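PDB 6ZLK: epimerase domain-containing protein from Bacillus cereus HuA2-4, which probably interconverts UDP-glucuronic acid and UDP-galacturonic acid at C4 of the sugar with the help of bound NAD, as a member of the NAD-dependent epimerase/dehydratase family. Local coordinates for residues A[15-20]-A[26-31]; A[236-241]-A[288-293]. All coordinates share one frame; numbering follows the deposited sequence.

How the contacts relate
Both contacts pack a helix against a strand of the same large sheet, the Rossmann-like core that carries NAD. Contact 1 comes first and is local: helix 11-21 and strand 27-31 are joined by a short connection. Contact 2 follows much later and brings 236-241 and 288-293 together across 46 intervening residues, setting helix 285-291 against strand 239-242. Their centres are 21 Å apart and their nearest atoms about 11 Å, so they do not touch. Helix 218-230 bridges the gap: Leu16 and Ala19 of helix 11-21 rest on it, and so does Leu291 of contact 2. Contact 1 lies in the first beta-alpha-beta unit of the nucleotide-binding domain, while contact 2 ties a late part of the chain back to the same sheet.

Contact 1: residues A[15-20]-A[26-31]; sequences HLCQAL and YHVVGI
The Tyr26 ring meets the end of helix 11-21 through Leu20, which reaches it at two places. This is the joint between helix and second strand in the first beta-alpha-beta unit of the Rossmann fold, formed by strand 2-6, helix 11-21 and strand 27-31. The carbonyl O of Leu20 sits at the CD2 corner of the ring, beside CB and near the ring plane, 3.3 Å from Tyr26 CD2. Leu20 CD2 comes to the CD2-CE2 edge from over the other face, raised well off the plane and 4.1 Å from Tyr26 CD2, and the two side chains cross at about a right angle. The far end of the ring is tied down as well, since Tyr26 OH hydrogen-bonds to Glu230 on helix 218-230.

One step into the strand, Val28 faces the helix and divides its methyls between two residues a helical turn apart. Its CG2 meets Leu20 CB at 3.9 Å. Cys17 also touches Val5 and Phe56, so this helix face lies over three neighbouring strands. With Val28 CG1 swung opposite the backbone N (chi1 176°), that methyl is placed against the sulfur of Cys17, the CG1-SG distance being 3.9 Å.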
loop_
_atom_site.group_PDB
_atom_site.type_symbol
_atom_site.label_atom_id
_atom_site.label_comp_id
_atom_site.label_asym_id
_atom_site.label_seq_id
_atom_site.Cartn_x
_atom_site.Cartn_y
_atom_site.Cartn_z
ATOM N N HIS A 15 19.588 -4.150 -18.623
ATOM C CA HIS A 15 19.623 -3.222 -19.796
ATOM C C HIS A 15 19.984 -1.825 -19.306
ATOM O O HIS A 15 20.744 -1.126 -20.000
ATOM C CB HIS A 15 18.280 -3.164 -20.514
ATOM C CG HIS A 15 17.992 -4.317 -21.441
ATOM N ND1 HIS A 15 18.572 -4.406 -22.692
ATOM C CD2 HIS A 15 17.174 -5.377 -21.300
ATOM C CE1 HIS A 15 18.063 -5.463 -23.307
ATOM N NE2 HIS A 15 17.208 -6.085 -22.481
ATOM N N LEU A 16 19.470 -1.430 -18.157
ATOM C CA LEU A 16 19.766 -0.098 -17.607
ATOM C C LEU A 16 21.242 0.033 -17.247
ATOM O O LEU A 16 21.889 1.056 -17.632
ATOM C CB LEU A 16 18.874 0.191 -16.420
ATOM C CG LEU A 16 19.099 1.552 -15.771
ATOM C CD1 LEU A 16 18.850 2.712 -16.712
ATOM C CD2 LEU A 16 18.226 1.678 -14.511
ATOM N N CYS A 17 21.806 -0.970 -16.598
ATOM C CA CYS A 17 23.234 -0.934 -16.244
ATOM C C CYS A 17 24.086 -0.811 -17.528
ATOM O O CYS A 17 25.021 -0.036 -17.576
ATOM C CB CYS A 17 23.626 -2.181 -15.464
ATOM S SG CYS A 17 22.919 -2.211 -13.806
ATOM N N GLN A 18 23.773 -1.590 -18.544
ATOM C CA GLN A 18 24.496 -1.597 -19.828
ATOM C C GLN A 18 24.434 -0.189 -20.429
ATOM O O GLN A 18 25.463 0.352 -20.874
ATOM C CB GLN A 18 23.868 -2.647 -20.734
ATOM C CG GLN A 18 24.660 -2.956 -21.974
ATOM C CD GLN A 18 24.417 -4.401 -22.345
ATOM O OE1 GLN A 18 23.325 -4.928 -22.146
ATOM N NE2 GLN A 18 25.453 -5.062 -22.834
ATOM N N ALA A 19 23.260 0.428 -20.422
ATOM C CA ALA A 19 23.089 1.773 -21.001
ATOM C C ALA A 19 23.878 2.814 -20.198
ATOM O O ALA A 19 24.564 3.676 -20.819
ATOM C CB ALA A 19 21.635 2.150 -21.073
ATOM N N LEU A 20 23.771 2.812 -18.878
ATOM C CA LEU A 20 24.515 3.789 -18.062
ATOM C C LEU A 20 26.019 3.677 -18.309
ATOM O O LEU A 20 26.691 4.725 -18.373
ATOM C CB LEU A 20 24.186 3.628 -16.582
ATOM C CG LEU A 20 22.742 3.900 -16.237
ATOM C CD1 LEU A 20 22.415 3.403 -14.837
ATOM C CD2 LEU A 20 22.364 5.350 -16.394
ATOM N N TYR A 26 29.984 7.629 -15.830
ATOM C CA TYR A 26 29.100 6.953 -14.861
ATOM C C TYR A 26 29.794 5.729 -14.292
ATOM O O TYR A 26 30.389 4.918 -15.022
ATOM C CB TYR A 26 27.764 6.547 -15.472
ATOM C CG TYR A 26 26.911 7.691 -15.911
ATOM C CD1 TYR A 26 27.157 8.983 -15.463
ATOM C CD2 TYR A 26 25.844 7.488 -16.746
ATOM C CE1 TYR A 26 26.311 10.027 -15.828
ATOM C CE2 TYR A 26 25.006 8.523 -17.139
ATOM C CZ TYR A 26 25.236 9.797 -16.651
ATOM O OH TYR A 26 24.415 10.851 -17.018
ATOM N N HIS A 27 29.630 5.561 -12.996
ATOM C CA HIS A 27 30.014 4.334 -12.279
ATOM C C HIS A 27 28.726 3.718 -11.752
ATOM O O HIS A 27 27.870 4.452 -11.247
ATOM C CB HIS A 27 30.965 4.654 -11.150
ATOM C CG HIS A 27 32.264 5.167 -11.635
ATOM N ND1 HIS A 27 33.434 4.498 -11.444
ATOM C CD2 HIS A 27 32.567 6.294 -12.311
ATOM C CE1 HIS A 27 34.420 5.239 -11.968
ATOM N NE2 HIS A 27 33.918 6.312 -12.527
ATOM N N VAL A 28 28.635 2.410 -11.790
ATOM C CA VAL A 28 27.366 1.738 -11.433
ATOM C C VAL A 28 27.660 0.629 -10.440
ATOM O O VAL A 28 28.636 -0.158 -10.639
ATOM C CB VAL A 28 26.691 1.152 -12.673
ATOM C CG1 VAL A 28 25.441 0.367 -12.315
ATOM C CG2 VAL A 28 26.367 2.250 -13.662
ATOM N N VAL A 29 26.852 0.569 -9.405
ATOM C CA VAL A 29 26.818 -0.543 -8.424
ATOM C C VAL A 29 25.468 -1.236 -8.604
ATOM O O VAL A 29 24.435 -0.541 -8.544
ATOM C CB VAL A 29 26.974 -0.062 -6.973
ATOM C CG1 VAL A 29 26.942 -1.268 -6.062
ATOM C CG2 VAL A 29 28.211 0.757 -6.761
ATOM N N GLY A 30 25.469 -2.513 -8.927
ATOM C CA GLY A 30 24.266 -3.325 -9.067
ATOM C C GLY A 30 24.100 -4.200 -7.862
ATOM O O GLY A 30 25.119 -4.748 -7.364
ATOM N N ILE A 31 22.905 -4.300 -7.325
ATOM C CA ILE A 31 22.652 -5.211 -6.199
ATOM C C ILE A 31 21.491 -6.101 -6.587
ATOM O O ILE A 31 20.432 -5.586 -7.008
ATOM C CB ILE A 31 22.464 -4.477 -4.853
ATOM C CG1 ILE A 31 22.305 -5.486 -3.708
ATOM C CG2 ILE A 31 21.302 -3.480 -4.895
ATOM C CD1 ILE A 31 22.464 -4.863 -2.334
#

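Contact 2: residues A[236-241]-A[288-293]; sequences IGEVIN and STLLQY
Ile240 and the leucine pair Leu290 and Leu291 make the apolar heart of this contact. Ile240 points from strand 239-242 at the last turn of helix 285-291 and splits its two branches. The longer one, extended at chi2 (178°), carries CD1 to within 3.9 Å of Leu290 CD1, the two side chains meeting at a slant. The shorter one sends CG2 towards Leu291 CD1, 4.1 Å away, and here the side chains come tip to tip. Leu291 CD2 adds a further touch on Ile240 CD1. Ala287, one turn back along the helix, packs on Ile240 too, while Ala227 of helix 218-230 meets Leu291 from outside the pair.

The polar part of the contact belongs to Glu238, which touches Leu290 with its aliphatic CG alone: CG lies 4.0 Å from Leu290 CD1, with the two chains crossing at about a right angle. A bend at chi2 (-52°) then turns the carboxylate aside, and its OE1 forms a salt bridge with Lys286. The same lysine NZ hydrogen-bonds to Val239 O, so a single ammonium group from the start of the helix grips both a side chain and the backbone of the strand.

Hydrogen bonds to the backbone tie both segments to the rest of the fold. Ile240 pairs with Ile173 and Arg175 of strand 171-180, and Leu290 O bonds to the side-chain hydroxyl of Thr231. Helix 285-291 stops at Leu291; Gln292 follows with positive phi (54°).

Parallel pairing of strand 239-242 with strand 171-180, with a helix packed on it that arrives after a long excursion, is consistent with the extended short-chain dehydrogenase/reductase fold, in which late segments return to the Rossmann domain.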
loop_
_atom_site.group_PDB
_atom_site.type_symbol
_atom_site.label_atom_id
_atom_site.label_comp_id
_atom_site.label_asym_id
_atom_site.label_seq_id
_atom_site.Cartn_x
_atom_site.Cartn_y
_atom_site.Cartn_z
ATOM N N ILE A 236 11.743 16.481 -9.360
ATOM C CA ILE A 236 11.658 15.883 -8.009
ATOM C C ILE A 236 10.197 15.924 -7.564
ATOM O O ILE A 236 9.513 16.970 -7.750
ATOM C CB ILE A 236 12.584 16.573 -7.006
ATOM C CG1 ILE A 236 14.049 16.594 -7.445
ATOM C CG2 ILE A 236 12.373 15.923 -5.666
ATOM C CD1 ILE A 236 14.616 15.287 -7.925
ATOM N N GLY A 237 9.722 14.818 -7.018
ATOM C CA GLY A 237 8.363 14.608 -6.498
ATOM C C GLY A 237 7.379 14.175 -7.572
ATOM O O GLY A 237 6.248 13.896 -7.199
ATOM N N GLU A 238 7.779 14.119 -8.851
ATOM C CA GLU A 238 6.876 13.876 -9.993
ATOM C C GLU A 238 6.672 12.366 -10.209
ATOM O O GLU A 238 7.634 11.561 -9.970
ATOM C CB GLU A 238 7.408 14.428 -11.308
ATOM C CG GLU A 238 7.397 15.963 -11.384
ATOM C CD GLU A 238 6.067 16.628 -11.050
ATOM O OE1 GLU A 238 5.008 16.069 -11.361
ATOM O OE2 GLU A 238 6.100 17.725 -10.459
ATOM N N VAL A 239 5.465 11.991 -10.533
ATOM C CA VAL A 239 5.149 10.649 -11.085
ATOM C C VAL A 239 5.048 10.792 -12.597
ATOM O O VAL A 239 4.308 11.667 -13.077
ATOM C CB VAL A 239 3.857 10.095 -10.490
ATOM C CG1 VAL A 239 3.506 8.738 -11.082
ATOM C CG2 VAL A 239 3.979 10.030 -8.968
ATOM N N ILE A 240 5.719 9.926 -13.347
ATOM C CA ILE A 240 5.837 10.032 -14.815
ATOM C C ILE A 240 5.545 8.660 -15.432
ATOM O O ILE A 240 6.331 7.728 -15.148
ATOM C CB ILE A 240 7.234 10.540 -15.237
ATOM C CG1 ILE A 240 7.615 11.833 -14.489
ATOM C CG2 ILE A 240 7.268 10.675 -16.746
ATOM C CD1 ILE A 240 9.013 12.364 -14.841
ATOM N N ASN A 241 4.511 8.565 -16.238
ATOM C CA ASN A 241 4.250 7.357 -17.079
ATOM C C ASN A 241 5.322 7.230 -18.174
ATOM O O ASN A 241 5.667 8.229 -18.881
ATOM C CB ASN A 241 2.931 7.415 -17.803
ATOM C CG ASN A 241 1.736 7.396 -16.879
ATOM O OD1 ASN A 241 1.770 6.826 -15.812
ATOM N ND2 ASN A 241 0.660 8.030 -17.324
ATOM N N SER A 288 6.964 13.534 -22.122
ATOM C CA SER A 288 7.390 14.410 -23.237
ATOM C C SER A 288 7.876 15.761 -22.691
ATOM O O SER A 288 8.942 16.212 -23.051
ATOM C CB SER A 288 6.257 14.597 -24.253
ATOM O OG SER A 288 6.695 15.527 -25.228
ATOM N N THR A 289 7.085 16.398 -21.838
ATOM C CA THR A 289 7.383 17.718 -21.248
ATOM C C THR A 289 8.655 17.643 -20.404
ATOM O O THR A 289 9.551 18.464 -20.618
ATOM C CB THR A 289 6.247 18.244 -20.388
ATOM O OG1 THR A 289 5.051 18.302 -21.168
ATOM C CG2 THR A 289 6.561 19.599 -19.794
ATOM N N LEU A 290 8.740 16.696 -19.479
ATOM C CA LEU A 290 9.814 16.709 -18.457
ATOM C C LEU A 290 11.080 16.012 -18.914
ATOM O O LEU A 290 12.119 16.440 -18.408
ATOM C CB LEU A 290 9.299 16.086 -17.177
ATOM C CG LEU A 290 8.119 16.791 -16.542
ATOM C CD1 LEU A 290 7.673 16.030 -15.332
ATOM C CD2 LEU A 290 8.450 18.212 -16.148
ATOM N N LEU A 291 10.959 15.017 -19.809
ATOM C CA LEU A 291 12.099 14.136 -20.159
ATOM C C LEU A 291 12.418 14.224 -21.647
ATOM O O LEU A 291 13.378 13.581 -22.040
ATOM C CB LEU A 291 11.813 12.691 -19.798
ATOM C CG LEU A 291 11.322 12.440 -18.382
ATOM C CD1 LEU A 291 11.061 10.963 -18.214
ATOM C CD2 LEU A 291 12.305 12.971 -17.339
ATOM N N GLN A 292 11.642 14.957 -22.445
ATOM C CA GLN A 292 11.750 14.892 -23.914
ATOM C C GLN A 292 11.627 13.430 -24.352
ATOM O O GLN A 292 12.193 13.031 -25.350
ATOM C CB GLN A 292 13.015 15.602 -24.399
ATOM C CG GLN A 292 12.975 17.098 -24.142
ATOM C CD GLN A 292 14.156 17.725 -24.840
ATOM O OE1 GLN A 292 15.272 17.722 -24.320
ATOM N NE2 GLN A 292 13.939 18.185 -26.064
ATOM N N TYR A 293 10.800 12.660 -23.648
ATOM C CA TYR A 293 10.542 11.245 -23.999
ATOM C C TYR A 293 9.673 11.166 -25.235
ATOM O O TYR A 293 8.600 11.774 -25.338
ATOM C CB TYR A 293 9.887 10.543 -22.812
ATOM C CG TYR A 293 9.610 9.090 -23.083
ATOM C CD1 TYR A 293 10.669 8.217 -23.274
ATOM C CD2 TYR A 293 8.315 8.600 -23.108
ATOM C CE1 TYR A 293 10.424 6.893 -23.577
ATOM C CE2 TYR A 293 8.068 7.264 -23.384
ATOM C CZ TYR A 293 9.134 6.413 -23.546
ATOM O OH TYR A 293 8.893 5.087 -23.782
#